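Local coordinates for protein extracellular sialidase/neuraminidase, putative (Aspergillus fumigatus, PDB 2XZI) that is a KDNase of the sialidase family that probably releases terminal KDN, the deaminated sialic acid, from glycoconjugates, at residues A[108-120]-A[207-219]. Sequence-based numbering, arbitrary orientation. Where two conformers were deposited one is given.
Sequences VVDDDNTIYLFLS and IIGRGAPGNRTWS. With NO2 (nitrite ion), chain H.
Two neighbouring blades of the sialidase beta-propeller meet where the hairpin of strands 101-109 and 115-122 packs on that of strands 205-210 and 217-222, Asp110 facing Arg216 and two aromatic rings wedging round Trp218. The carboxylate and guanidinium lie nearly coplanar, and Arg216 grips side-on, using a syn lone pair of each oxygen. Arg216 NE reaches Asp110 OD2 at 2.8 Å, almost straight at 177°. Arg216 NH2 meets Asp110 OD1 at 2.7 Å. A bend at chi2 (-68°) turns the arginine chain back to this carboxylate. Each oxygen takes a second donor: Asp111 N binds OD1, and Gly214 N comes to Asp110 OD2 from well above the carboxylate plane, 2.8 Å away. Four bonds fix the carboxylate's rotation; three cross between the hairpins, one from Gly214 in the type II turn Ala212 to Asn215 and two from Arg216 just beyond it.

The sialidase fold is a six-bladed propeller of four-stranded antiparallel blades, and here two successive blades are joined through a chain of two T-shaped aromatic contacts. Trp218 puts its six-membered edge over the centre of the Tyr116 ring, Trp218 CZ2 to Tyr116 CE1 3.6 Å, with planes at 79°. Its own face receives the edge of Phe118, whose CZ lies 3.7 Å from Trp218 CZ3. Leu155 and Ile200 also touch both Phe118 and Trp218, and a water links Tyr116 OH to Arg216 O.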
loop_
_atom_site.group_PDB
_atom_site.type_symbol
_atom_site.label_atom_id
_atom_site.label_comp_id
_atom_site.label_asym_id
_atom_site.label_seq_id
_atom_site.Cartn_x
_atom_site.Cartn_y
_atom_site.Cartn_z
ATOM N N VAL A 108 -1.930 2.332 -9.676
ATOM C CA VAL A 108 -2.524 3.626 -9.958
ATOM C C VAL A 108 -3.527 3.458 -11.103
ATOM O O VAL A 108 -3.221 2.821 -12.106
ATOM C CB VAL A 108 -1.450 4.715 -10.271
ATOM C CG1 VAL A 108 -0.564 4.321 -11.462
ATOM C CG2 VAL A 108 -2.098 6.111 -10.436
ATOM N N VAL A 109 -4.692 4.061 -10.933
ATOM C CA VAL A 109 -5.730 4.011 -11.943
ATOM C C VAL A 109 -5.579 5.229 -12.855
ATOM O O VAL A 109 -5.588 6.368 -12.398
ATOM C CB VAL A 109 -7.139 3.979 -11.318
ATOM C CG1 VAL A 109 -8.209 3.972 -12.434
ATOM C CG2 VAL A 109 -7.312 2.771 -10.377
ATOM N N ASP A 110 -5.423 4.968 -14.154
ATOM C CA ASP A 110 -5.306 6.051 -15.139
ATOM C C ASP A 110 -6.674 6.490 -15.670
ATOM O O ASP A 110 -7.674 5.819 -15.414
ATOM C CB ASP A 110 -4.354 5.667 -16.274
ATOM C CG ASP A 110 -3.552 6.853 -16.803
ATOM O OD1 ASP A 110 -3.972 8.023 -16.607
ATOM O OD2 ASP A 110 -2.496 6.603 -17.419
ATOM N N ASP A 111 -6.712 7.603 -16.416
ATOM C CA ASP A 111 -7.977 8.263 -16.813
ATOM C C ASP A 111 -8.861 7.401 -17.711
ATOM O O ASP A 111 -10.093 7.568 -17.742
ATOM C CB ASP A 111 -7.716 9.574 -17.572
ATOM C CG ASP A 111 -6.904 10.580 -16.783
ATOM O OD1 ASP A 111 -6.723 10.411 -15.556
ATOM O OD2 ASP A 111 -6.449 11.559 -17.409
ATOM N N ASP A 112 -8.225 6.518 -18.475
ATOM C CA ASP A 112 -8.916 5.624 -19.409
ATOM C C ASP A 112 -9.387 4.346 -18.728
ATOM O O ASP A 112 -9.929 3.456 -19.378
ATOM C CB ASP A 112 -7.985 5.261 -20.570
ATOM C CG ASP A 112 -6.772 4.452 -20.122
ATOM O OD1 ASP A 112 -6.276 4.673 -18.983
ATOM O OD2 ASP A 112 -6.320 3.573 -20.881
ATOM N N ASN A 113 -9.154 4.277 -17.416
ATOM C CA ASN A 113 -9.332 3.064 -16.602
ATOM C C ASN A 113 -8.316 1.949 -16.801
ATOM O O ASN A 113 -8.526 0.843 -16.309
ATOM C CB ASN A 113 -10.773 2.520 -16.602
ATOM C CG ASN A 113 -11.087 1.775 -15.335
ATOM O OD1 ASN A 113 -10.668 2.182 -14.246
ATOM N ND2 ASN A 113 -11.807 0.656 -15.460
ATOM N N THR A 114 -7.200 2.215 -17.489
ATOM C CA THR A 114 -6.080 1.276 -17.382
ATOM C C THR A 114 -5.611 1.291 -15.920
ATOM O O THR A 114 -5.382 2.364 -15.342
ATOM C CB THR A 114 -4.907 1.646 -18.284
ATOM O OG1 THR A 114 -5.304 1.466 -19.651
ATOM C CG2 THR A 114 -3.688 0.770 -18.005
ATOM N N ILE A 115 -5.501 0.114 -15.328
ATOM C CA ILE A 115 -4.908 0.043 -14.000
ATOM C C ILE A 115 -3.463 -0.428 -14.123
ATOM O O ILE A 115 -3.195 -1.556 -14.523
ATOM C CB ILE A 115 -5.683 -0.854 -13.014
ATOM C CG1 ILE A 115 -7.169 -0.462 -12.952
ATOM C CG2 ILE A 115 -5.028 -0.750 -11.629
ATOM C CD1 ILE A 115 -8.068 -1.350 -13.834
ATOM N N TYR A 116 -2.537 0.463 -13.793
ATOM C CA TYR A 116 -1.146 0.143 -13.757
ATOM C C TYR A 116 -0.792 -0.424 -12.394
ATOM O O TYR A 116 -1.266 0.064 -11.374
ATOM C CB TYR A 116 -0.328 1.399 -13.996
ATOM C CG TYR A 116 -0.237 1.908 -15.417
ATOM C CD1 TYR A 116 0.425 1.168 -16.399
ATOM C CD2 TYR A 116 -0.738 3.162 -15.744
ATOM C CE1 TYR A 116 0.553 1.668 -17.699
ATOM C CE2 TYR A 116 -0.615 3.662 -17.029
ATOM C CZ TYR A 116 0.031 2.902 -17.985
ATOM O OH TYR A 116 0.196 3.403 -19.266
ATOM N N LEU A 117 0.046 -1.458 -12.382
ATOM C CA LEU A 117 0.545 -2.010 -11.131
ATOM C C LEU A 117 2.068 -2.145 -11.209
ATOM O O LEU A 117 2.606 -2.996 -11.925
ATOM C CB LEU A 117 -0.147 -3.339 -10.790
ATOM C CG LEU A 117 0.337 -4.075 -9.544
ATOM C CD1 LEU A 117 -0.170 -3.401 -8.307
ATOM C CD2 LEU A 117 -0.196 -5.486 -9.595
ATOM N N PHE A 118 2.753 -1.268 -10.487
ATOM C CA PHE A 118 4.192 -1.417 -10.311
ATOM C C PHE A 118 4.484 -2.413 -9.198
ATOM O O PHE A 118 3.744 -2.492 -8.227
ATOM C CB PHE A 118 4.835 -0.063 -9.985
ATOM C CG PHE A 118 4.889 0.892 -11.153
ATOM C CD1 PHE A 118 3.817 1.752 -11.440
ATOM C CD2 PHE A 118 6.021 0.920 -11.983
ATOM C CE1 PHE A 118 3.872 2.624 -12.550
ATOM C CE2 PHE A 118 6.075 1.792 -13.091
ATOM C CZ PHE A 118 4.997 2.642 -13.357
ATOM N N LEU A 119 5.564 -3.177 -9.360
ATOM C CA LEU A 119 5.919 -4.248 -8.428
ATOM C C LEU A 119 7.426 -4.325 -8.308
ATOM O O LEU A 119 8.124 -3.939 -9.240
ATOM C CB LEU A 119 5.466 -5.624 -8.956
ATOM C CG LEU A 119 4.013 -5.861 -9.299
ATOM C CD1 LEU A 119 3.834 -7.163 -10.082
ATOM C CD2 LEU A 119 3.203 -5.905 -8.027
ATOM N N SER A 120 7.905 -4.848 -7.183
ATOM C CA SER A 120 9.301 -5.211 -7.002
ATOM C C SER A 120 9.451 -6.734 -7.109
ATOM O O SER A 120 8.502 -7.489 -6.828
ATOM C CB SER A 120 9.781 -4.737 -5.625
ATOM O OG SER A 120 9.741 -3.314 -5.505
ATOM N N ILE A 207 8.474 7.981 -9.730
ATOM C CA ILE A 207 8.344 7.609 -11.136
ATOM C C ILE A 207 7.202 8.448 -11.694
ATOM O O ILE A 207 6.112 8.476 -11.130
ATOM C CB ILE A 207 8.065 6.101 -11.279
ATOM C CG1 ILE A 207 9.291 5.314 -10.820
ATOM C CG2 ILE A 207 7.748 5.736 -12.728
ATOM C CD1 ILE A 207 9.009 3.884 -10.426
ATOM N N ILE A 208 7.463 9.165 -12.780
ATOM C CA ILE A 208 6.479 10.068 -13.341
ATOM C C ILE A 208 5.990 9.539 -14.674
ATOM O O ILE A 208 6.802 9.168 -15.539
ATOM C CB ILE A 208 7.083 11.472 -13.575
ATOM C CG1 ILE A 208 7.937 11.926 -12.375
ATOM C CG2 ILE A 208 5.990 12.465 -13.974
ATOM C CD1 ILE A 208 7.196 12.062 -11.024
ATOM N N GLY A 209 4.667 9.501 -14.829
ATOM C CA GLY A 209 4.063 9.094 -16.083
ATOM C C GLY A 209 3.469 10.296 -16.766
ATOM O O GLY A 209 2.706 11.047 -16.160
ATOM N N ARG A 210 3.815 10.455 -18.046
ATOM C CA ARG A 210 3.312 11.555 -18.856
ATOM C C ARG A 210 2.708 11.040 -20.156
ATOM O O ARG A 210 2.995 9.919 -20.596
ATOM C CB ARG A 210 4.441 12.559 -19.150
ATOM C CG ARG A 210 4.898 13.343 -17.917
ATOM C CD ARG A 210 5.910 14.415 -18.332
ATOM N NE ARG A 210 6.326 15.292 -17.242
ATOM C CZ ARG A 210 7.313 15.004 -16.394
ATOM N NH1 ARG A 210 7.926 13.831 -16.465
ATOM N NH2 ARG A 210 7.668 15.872 -15.463
ATOM N N GLY A 211 1.843 11.859 -20.748
ATOM C CA GLY A 211 1.243 11.522 -22.037
ATOM C C GLY A 211 -0.100 10.843 -21.920
ATOM O O GLY A 211 -0.842 11.051 -20.952
ATOM N N ALA A 212 -0.418 10.033 -22.926
ATOM C CA ALA A 212 -1.748 9.475 -23.109
ATOM C C ALA A 212 -2.103 8.488 -21.998
ATOM O O ALA A 212 -1.330 7.566 -21.729
ATOM C CB ALA A 212 -1.818 8.792 -24.479
ATOM N N PRO A 213 -3.269 8.687 -21.341
ATOM C CA PRO A 213 -3.704 7.715 -20.321
ATOM C C PRO A 213 -3.614 6.258 -20.773
ATOM O O PRO A 213 -4.097 5.878 -21.859
ATOM C CB PRO A 213 -5.145 8.126 -20.067
ATOM C CG PRO A 213 -5.106 9.615 -20.210
ATOM C CD PRO A 213 -4.148 9.872 -21.362
ATOM N N GLY A 214 -2.988 5.440 -19.932
ATOM C CA GLY A 214 -2.813 4.029 -20.240
ATOM C C GLY A 214 -1.791 3.739 -21.331
ATOM O O GLY A 214 -1.608 2.589 -21.726
ATOM N N ASN A 215 -1.118 4.794 -21.801
ATOM C CA ASN A 215 -0.004 4.656 -22.758
ATOM C C ASN A 215 1.078 5.666 -22.388
ATOM O O ASN A 215 1.640 6.380 -23.241
ATOM C CB ASN A 215 -0.457 4.827 -24.221
ATOM C CG ASN A 215 -0.991 3.533 -24.846
ATOM O OD1 ASN A 215 -0.225 2.668 -25.294
ATOM N ND2 ASN A 215 -2.313 3.410 -24.902
ATOM N N ARG A 216 1.398 5.698 -21.097
ATOM C CA ARG A 216 2.312 6.694 -20.557
ATOM C C ARG A 216 3.763 6.440 -20.890
ATOM O O ARG A 216 4.176 5.301 -21.060
ATOM C CB ARG A 216 2.177 6.755 -19.031
ATOM C CG ARG A 216 0.770 7.097 -18.535
ATOM C CD ARG A 216 0.331 8.521 -18.857
ATOM N NE ARG A 216 -0.862 8.825 -18.084
ATOM C CZ ARG A 216 -1.209 10.034 -17.678
ATOM N NH1 ARG A 216 -0.457 11.097 -17.986
ATOM N NH2 ARG A 216 -2.309 10.184 -16.952
ATOM N N THR A 217 4.514 7.525 -20.983
ATOM C CA THR A 217 5.960 7.424 -20.965
ATOM C C THR A 217 6.443 7.749 -19.553
ATOM O O THR A 217 5.929 8.658 -18.885
ATOM C CB THR A 217 6.594 8.308 -22.029
ATOM O OG1 THR A 217 6.124 9.636 -21.858
ATOM C CG2 THR A 217 6.182 7.821 -23.412
ATOM N N TRP A 218 7.415 6.976 -19.101
ATOM C CA TRP A 218 7.873 7.040 -17.722
ATOM C C TRP A 218 9.217 7.730 -17.637
ATOM O O TRP A 218 10.064 7.596 -18.538
ATOM C CB TRP A 218 7.965 5.647 -17.093
ATOM C CG TRP A 218 6.739 4.813 -17.283
ATOM C CD1 TRP A 218 6.577 3.770 -18.169
ATOM C CD2 TRP A 218 5.491 4.945 -16.591
ATOM N NE1 TRP A 218 5.305 3.260 -18.069
ATOM C CE2 TRP A 218 4.615 3.957 -17.110
ATOM C CE3 TRP A 218 5.026 5.806 -15.586
ATOM C CZ2 TRP A 218 3.303 3.796 -16.641
ATOM C CZ3 TRP A 218 3.700 5.646 -15.122
ATOM C CH2 TRP A 218 2.867 4.643 -15.660
ATOM N N SER A 219 9.421 8.462 -16.548
ATOM C CA SER A 219 10.744 9.016 -16.252
ATOM C C SER A 219 10.960 9.010 -14.742
ATOM O O SER A 219 10.021 8.741 -13.973
ATOM C CB SER A 219 10.873 10.425 -16.817
ATOM O OG SER A 219 9.930 11.279 -16.231
HETATM N N NO2 H . 10.910 14.575 -13.717
HETATM O O1 NO2 H . 9.838 15.500 -13.354
HETATM O O2 NO2 H . 10.570 13.881 -14.962
HETATM O O HOH W 1 2.684 2.943 -20.491
#